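PDB 3N6Y: immunoglobulin-like protein from Pseudomonas aeruginosa, which is of unknown function but adopts an immunoglobulin-like, all-beta fold, consistent with its family's place among the early-set (E-set) domains. Local coordinates for residues Ala46-Lys51 with Thr108-Val113; Asp65-Leu70 with Glu89-Leu94. All coordinates share one frame; numbering follows the deposited sequence.

Contact 1. Residues Ala46-Lys51 with Thr108-Val113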
loop_
_atom_site.group_PDB
_atom_site.type_symbol
_atom_site.label_atom_id
_atom_site.label_comp_id
_atom_site.label_asym_id
_atom_site.label_seq_id
_atom_site.Cartn_x
_atom_site.Cartn_y
_atom_site.Cartn_z
ATOM N N ALA A 46 2.297 -16.102 -5.276
ATOM C CA ALA A 46 2.171 -15.631 -6.648
ATOM C C ALA A 46 0.936 -16.289 -7.225
ATOM O O ALA A 46 1.012 -17.178 -8.101
ATOM C CB ALA A 46 3.408 -15.980 -7.462
ATOM N N LYS A 47 -0.202 -15.875 -6.702
ATOM C CA LYS A 47 -1.507 -16.447 -7.080
ATOM C C LYS A 47 -2.551 -15.363 -7.287
ATOM O O LYS A 47 -2.683 -14.447 -6.482
ATOM C CB LYS A 47 -1.960 -17.427 -5.996
ATOM C CG LYS A 47 -1.018 -18.628 -5.886
ATOM C CD LYS A 47 -1.329 -19.634 -4.755
ATOM C CE LYS A 47 -2.239 -20.742 -5.227
ATOM N NZ LYS A 47 -2.516 -21.731 -4.135
ATOM N N LEU A 48 -3.312 -15.467 -8.379
ATOM C CA LEU A 48 -4.443 -14.560 -8.628
ATOM C C LEU A 48 -5.368 -14.473 -7.423
ATOM O O LEU A 48 -5.700 -15.496 -6.806
ATOM C CB LEU A 48 -5.272 -15.046 -9.845
ATOM C CG LEU A 48 -4.937 -14.643 -11.263
ATOM C CD1 LEU A 48 -5.993 -15.243 -12.185
ATOM C CD2 LEU A 48 -4.840 -13.104 -11.454
ATOM N N GLY A 49 -5.826 -13.265 -7.118
ATOM C CA GLY A 49 -6.744 -13.024 -6.040
ATOM C C GLY A 49 -6.046 -12.676 -4.738
ATOM O O GLY A 49 -6.685 -12.338 -3.781
ATOM N N THR A 50 -4.726 -12.763 -4.710
ATOM C CA THR A 50 -3.981 -12.420 -3.492
ATOM C C THR A 50 -3.848 -10.917 -3.366
ATOM O O THR A 50 -3.403 -10.279 -4.296
ATOM C CB THR A 50 -2.583 -13.031 -3.536
ATOM O OG1 THR A 50 -2.682 -14.443 -3.645
ATOM C CG2 THR A 50 -1.728 -12.719 -2.263
ATOM N N LYS A 51 -4.274 -10.379 -2.237
ATOM C CA LYS A 51 -4.117 -8.969 -1.870
ATOM C C LYS A 51 -3.138 -8.813 -0.720
ATOM O O LYS A 51 -3.221 -9.518 0.296
ATOM C CB LYS A 51 -5.485 -8.347 -1.558
ATOM C CG LYS A 51 -5.444 -6.938 -1.015
ATOM C CD LYS A 51 -6.873 -6.530 -0.638
ATOM C CE LYS A 51 -6.861 -5.215 0.106
ATOM N NZ LYS A 51 -8.242 -4.819 0.561
ATOM N N THR A 108 -5.146 -9.090 -9.733
ATOM C CA THR A 108 -6.456 -9.254 -10.315
ATOM C C THR A 108 -6.437 -9.897 -11.711
ATOM O O THR A 108 -7.429 -10.531 -12.121
ATOM C CB THR A 108 -7.142 -7.888 -10.349
ATOM O OG1 THR A 108 -7.065 -7.303 -9.037
ATOM C CG2 THR A 108 -8.573 -7.977 -10.777
ATOM N N GLU A 109 -5.324 -9.703 -12.429
ATOM C CA GLU A 109 -5.156 -10.198 -13.785
ATOM C C GLU A 109 -3.831 -10.939 -13.886
ATOM O O GLU A 109 -2.905 -10.636 -13.155
ATOM C CB GLU A 109 -5.154 -9.039 -14.752
ATOM C CG GLU A 109 -6.468 -8.252 -14.775
ATOM C CD GLU A 109 -6.447 -7.179 -15.822
ATOM O OE1 GLU A 109 -6.320 -7.545 -17.005
ATOM O OE2 GLU A 109 -6.514 -5.981 -15.444
ATOM N N PRO A 110 -3.729 -11.915 -14.804
ATOM C CA PRO A 110 -2.518 -12.740 -14.777
ATOM C C PRO A 110 -1.175 -11.999 -14.888
ATOM O O PRO A 110 -0.221 -12.397 -14.216
ATOM C CB PRO A 110 -2.716 -13.679 -15.965
ATOM C CG PRO A 110 -4.183 -13.823 -16.078
ATOM C CD PRO A 110 -4.764 -12.476 -15.693
ATOM N N HIS A 111 -1.119 -10.940 -15.687
ATOM C CA HIS A 111 0.131 -10.209 -15.904
ATOM C C HIS A 111 0.608 -9.477 -14.636
ATOM O O HIS A 111 1.751 -8.995 -14.584
ATOM C CB HIS A 111 -0.016 -9.209 -17.063
ATOM C CG HIS A 111 -1.069 -8.176 -16.840
ATOM N ND1 HIS A 111 -2.361 -8.322 -17.304
ATOM C CD2 HIS A 111 -1.013 -6.979 -16.216
ATOM C CE1 HIS A 111 -3.057 -7.243 -16.966
ATOM N NE2 HIS A 111 -2.259 -6.398 -16.326
ATOM N N GLU A 112 -0.281 -9.307 -13.664
ATOM C CA GLU A 112 0.085 -8.650 -12.418
ATOM C C GLU A 112 0.827 -9.575 -11.439
ATOM O O GLU A 112 1.532 -9.106 -10.510
ATOM C CB GLU A 112 -1.157 -8.040 -11.756
ATOM C CG GLU A 112 -1.797 -6.968 -12.560
ATOM C CD GLU A 112 -3.058 -6.447 -11.956
ATOM O OE1 GLU A 112 -3.779 -7.217 -11.315
ATOM O OE2 GLU A 112 -3.335 -5.254 -12.166
ATOM N N VAL A 113 0.721 -10.908 -11.668
ATOM C CA VAL A 113 1.379 -11.896 -10.819
ATOM C C VAL A 113 2.819 -12.014 -11.256
ATOM O O VAL A 113 3.138 -12.828 -12.119
ATOM C CB VAL A 113 0.674 -13.292 -10.916
ATOM C CG1 VAL A 113 1.381 -14.338 -9.984
ATOM C CG2 VAL A 113 -0.858 -13.182 -10.649
#
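Val113 and Leu48 bring their methyl groups together where two loops meet at one end of an immunoglobulin-like beta sandwich: residues 46-51 lead from strand 43-44 into strand 51-59, and residues 108-113 lead from strand 101-106 to strand 116-124. The two branches of Val113 face different partners. Val113 CG1, anti to the backbone N (chi1 -179°), lies against the carbonyl of Ala46, 3.4 Å from Ala46 C. The same Val113 CG1 also meets the Ala46 methyl, at 3.6 Å from Ala46 CB. Val113 CG2 turns further along residues 46-51, toward Leu48, and approaches Leu48 CD2 at 4.1 Å. Val113 thus packs against backbone as well as side chain. Leu48, in turn, extends CD2 over the backbone between Thr108 and Pro110; its closest approach is Leu48 CD2 to Glu109 C, 3.4 Å, while the Pro110 ring is met more loosely at CD. The attraction between these two segments is therefore apolar, and the backbone of Phe107, just before Thr108, adds hydrogen bonds to Gly49 and Thr50.

Each loop also has internal bracing. Lys47 to Thr50 form a type II beta turn, with Gly49 at a positive phi of 93°. Lys47 O receives both the backbone N and the hydroxyl of Thr50 from the same face of its carbonyl plane, and the Thr50 OG1 to Lys47 O bond measures 2.8 Å. In the opposing loop, residues 110-112 make a short 3-10 turn, and the Glu112 carboxylate folds back onto the start of the segment, where it accepts two backbone N-H groups. Thr108 N meets Glu112 OE1 nearly along its C-O axis, at 2.8 Å. Glu109 N instead reaches Glu112 OE1 from above the carboxylate plane, 48° out of it, at 3.1 Å.

Contact 2. Residues Asp65-Leu70 with Glu89-Leu94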
loop_
_atom_site.group_PDB
_atom_site.type_symbol
_atom_site.label_atom_id
_atom_site.label_comp_id
_atom_site.label_asym_id
_atom_site.label_seq_id
_atom_site.Cartn_x
_atom_site.Cartn_y
_atom_site.Cartn_z
ATOM N N ASP A 65 -4.217 19.278 3.907
ATOM C CA ASP A 65 -2.912 18.634 3.967
ATOM C C ASP A 65 -2.522 18.090 2.600
ATOM O O ASP A 65 -3.376 17.768 1.741
ATOM C CB ASP A 65 -2.886 17.477 4.971
ATOM C CG ASP A 65 -2.953 17.936 6.422
ATOM O OD1 ASP A 65 -2.811 19.152 6.680
ATOM O OD2 ASP A 65 -3.121 17.063 7.292
ATOM N N THR A 66 -1.224 18.053 2.381
ATOM C CA THR A 66 -0.640 17.352 1.236
ATOM C C THR A 66 -1.138 15.890 1.271
ATOM O O THR A 66 -1.065 15.226 2.299
ATOM C CB THR A 66 0.883 17.399 1.302
ATOM O OG1 THR A 66 1.331 18.769 1.291
ATOM C CG2 THR A 66 1.589 16.625 0.144
ATOM N N PRO A 67 -1.670 15.410 0.146
ATOM C CA PRO A 67 -2.125 14.034 0.055
ATOM C C PRO A 67 -0.991 13.028 0.164
ATOM O O PRO A 67 0.216 13.397 0.219
ATOM C CB PRO A 67 -2.756 14.003 -1.333
ATOM C CG PRO A 67 -1.827 14.829 -2.094
ATOM C CD PRO A 67 -1.590 16.013 -1.186
ATOM N N LEU A 68 -1.377 11.762 0.287
ATOM C CA LEU A 68 -0.397 10.709 0.302
ATOM C C LEU A 68 -0.018 10.339 -1.119
ATOM O O LEU A 68 -0.811 10.392 -2.033
ATOM C CB LEU A 68 -0.912 9.473 1.031
ATOM C CG LEU A 68 -1.318 9.654 2.487
ATOM C CD1 LEU A 68 -1.777 8.256 3.041
ATOM C CD2 LEU A 68 -0.142 10.295 3.290
ATOM N N THR A 69 1.236 9.952 -1.290
ATOM C CA THR A 69 1.703 9.291 -2.512
ATOM C C THR A 69 2.016 7.833 -2.113
ATOM O O THR A 69 2.900 7.557 -1.266
ATOM C CB THR A 69 2.954 9.945 -3.101
ATOM O OG1 THR A 69 2.703 11.323 -3.431
ATOM C CG2 THR A 69 3.363 9.232 -4.412
ATOM N N LEU A 70 1.288 6.899 -2.720
ATOM C CA LEU A 70 1.546 5.467 -2.526
ATOM C C LEU A 70 2.417 5.019 -3.688
ATOM O O LEU A 70 1.947 4.971 -4.844
ATOM C CB LEU A 70 0.270 4.616 -2.499
ATOM C CG LEU A 70 -0.689 4.625 -1.301
ATOM C CD1 LEU A 70 -1.039 6.059 -0.834
ATOM C CD2 LEU A 70 -1.980 3.924 -1.681
ATOM N N GLU A 89 2.276 4.779 -9.039
ATOM C CA GLU A 89 2.069 5.886 -8.086
ATOM C C GLU A 89 0.592 6.262 -7.996
ATOM O O GLU A 89 -0.076 6.519 -9.007
ATOM C CB GLU A 89 2.908 7.077 -8.502
ATOM C CG GLU A 89 4.287 7.016 -7.929
ATOM C CD GLU A 89 5.082 8.318 -8.127
ATOM O OE1 GLU A 89 6.268 8.215 -8.484
ATOM O OE2 GLU A 89 4.517 9.423 -7.953
ATOM N N VAL A 90 0.078 6.262 -6.780
ATOM C CA VAL A 90 -1.337 6.514 -6.526
ATOM C C VAL A 90 -1.384 7.680 -5.560
ATOM O O VAL A 90 -0.690 7.633 -4.544
ATOM C CB VAL A 90 -2.066 5.283 -5.959
ATOM C CG1 VAL A 90 -3.478 5.645 -5.532
ATOM C CG2 VAL A 90 -2.103 4.159 -6.989
ATOM N N VAL A 91 -2.140 8.736 -5.917
ATOM C CA VAL A 91 -2.280 9.870 -4.978
ATOM C C VAL A 91 -3.578 9.661 -4.199
ATOM O O VAL A 91 -4.595 9.328 -4.790
ATOM C CB VAL A 91 -2.187 11.235 -5.648
ATOM C CG1 VAL A 91 -2.458 12.331 -4.583
ATOM C CG2 VAL A 91 -0.783 11.402 -6.240
ATOM N N GLN A 92 -3.508 9.748 -2.870
ATOM C CA GLN A 92 -4.670 9.530 -2.004
ATOM C C GLN A 92 -4.895 10.744 -1.107
ATOM O O GLN A 92 -4.069 11.025 -0.226
ATOM C CB GLN A 92 -4.454 8.280 -1.127
ATOM C CG GLN A 92 -5.566 7.999 -0.082
ATOM C CD GLN A 92 -5.211 6.844 0.896
ATOM O OE1 GLN A 92 -4.707 5.808 0.476
ATOM N NE2 GLN A 92 -5.480 7.033 2.197
ATOM N N LYS A 93 -6.012 11.447 -1.299
ATOM C CA LYS A 93 -6.357 12.557 -0.379
ATOM C C LYS A 93 -6.595 11.994 1.034
ATOM O O LYS A 93 -7.268 11.000 1.212
ATOM C CB LYS A 93 -7.607 13.297 -0.863
ATOM C CG LYS A 93 -8.102 14.418 0.077
ATOM C CD LYS A 93 -8.884 15.493 -0.709
ATOM C CE LYS A 93 -9.686 16.456 0.174
ATOM N NZ LYS A 93 -8.917 17.108 1.287
ATOM N N LEU A 94 -6.009 12.657 2.031
ATOM C CA LEU A 94 -6.238 12.305 3.408
ATOM C C LEU A 94 -7.676 12.610 3.833
ATOM O O LEU A 94 -8.225 13.647 3.533
ATOM C CB LEU A 94 -5.255 13.084 4.290
ATOM C CG LEU A 94 -3.786 12.631 4.154
ATOM C CD1 LEU A 94 -2.913 13.698 4.809
ATOM C CD2 LEU A 94 -3.560 11.245 4.764
HETATM O O HOH W 1 -4.789 15.320 1.598
#
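Val90 O receives the backbone N-H of Leu70, with Leu70 N to Val90 O at 2.8 Å and an almost straight 174° at the hydrogen. The same oxygen has a longer CA-H contact from Thr69. With the return bond from Val90 N to Leu70 O, this makes Leu70 and Val90 a hydrogen-bonded antiparallel pair; Leu68 and Gln92 form the next such pair, and Thr69 with Val91 the non-hydrogen-bonded pair between them. These rungs join neighbouring strands 68-74 and 84-92 in the larger sheet of the immunoglobulin-like fold.

Leu68, Leu70, Val90 and Gln92 share one face. There the Gln92 side chain, in the one of its two conformers described here, is extended with CG anti to the backbone N (chi1 175°) and runs alongside Leu68 in the same direction. Leu94, beyond the strand, crosses Leu68 at about a right angle and presses Leu94 CD2 to within 3.6 Å of Leu68 CG; Leu58 touches both leucines. At the edge of the pairing, Pro67 CG meets Val91 CG1 at 3.6 Å. Beyond Pro67 and Lys93 the backbones separate, and a water connects Asp65 with Leu94, donating to Asp65 O and accepting from Leu94 N, 3.0 Å from water oxygen to Leu94 N.

The chemistry implies a join whose alignment is set by four backbone bonds, with the buried Leu68 and Leu94 packed together beside it and a water continuing the polar link where direct pairing stops.

From the N terminus, the chain first reaches residues 46-51, then runs through strand 51-59 to residues 65-70, where contact 2 begins. That contact closes the shorter loop at residues 89-94, after strand 76-78 has intervened; strand 101-106 follows, and residues 108-113 close the longer loop of contact 1. Contact 2 is therefore nested within contact 1, without crossing. In space they lie on opposite sides of the chain's centre, their own centres about 24 Å apart. Contact 1 joins two loops that both pass between the sheets, 46-51 from the six-stranded to the four-stranded one and 108-113 back again, whereas contact 2 pairs neighbouring strands within the six-stranded mixed sheet.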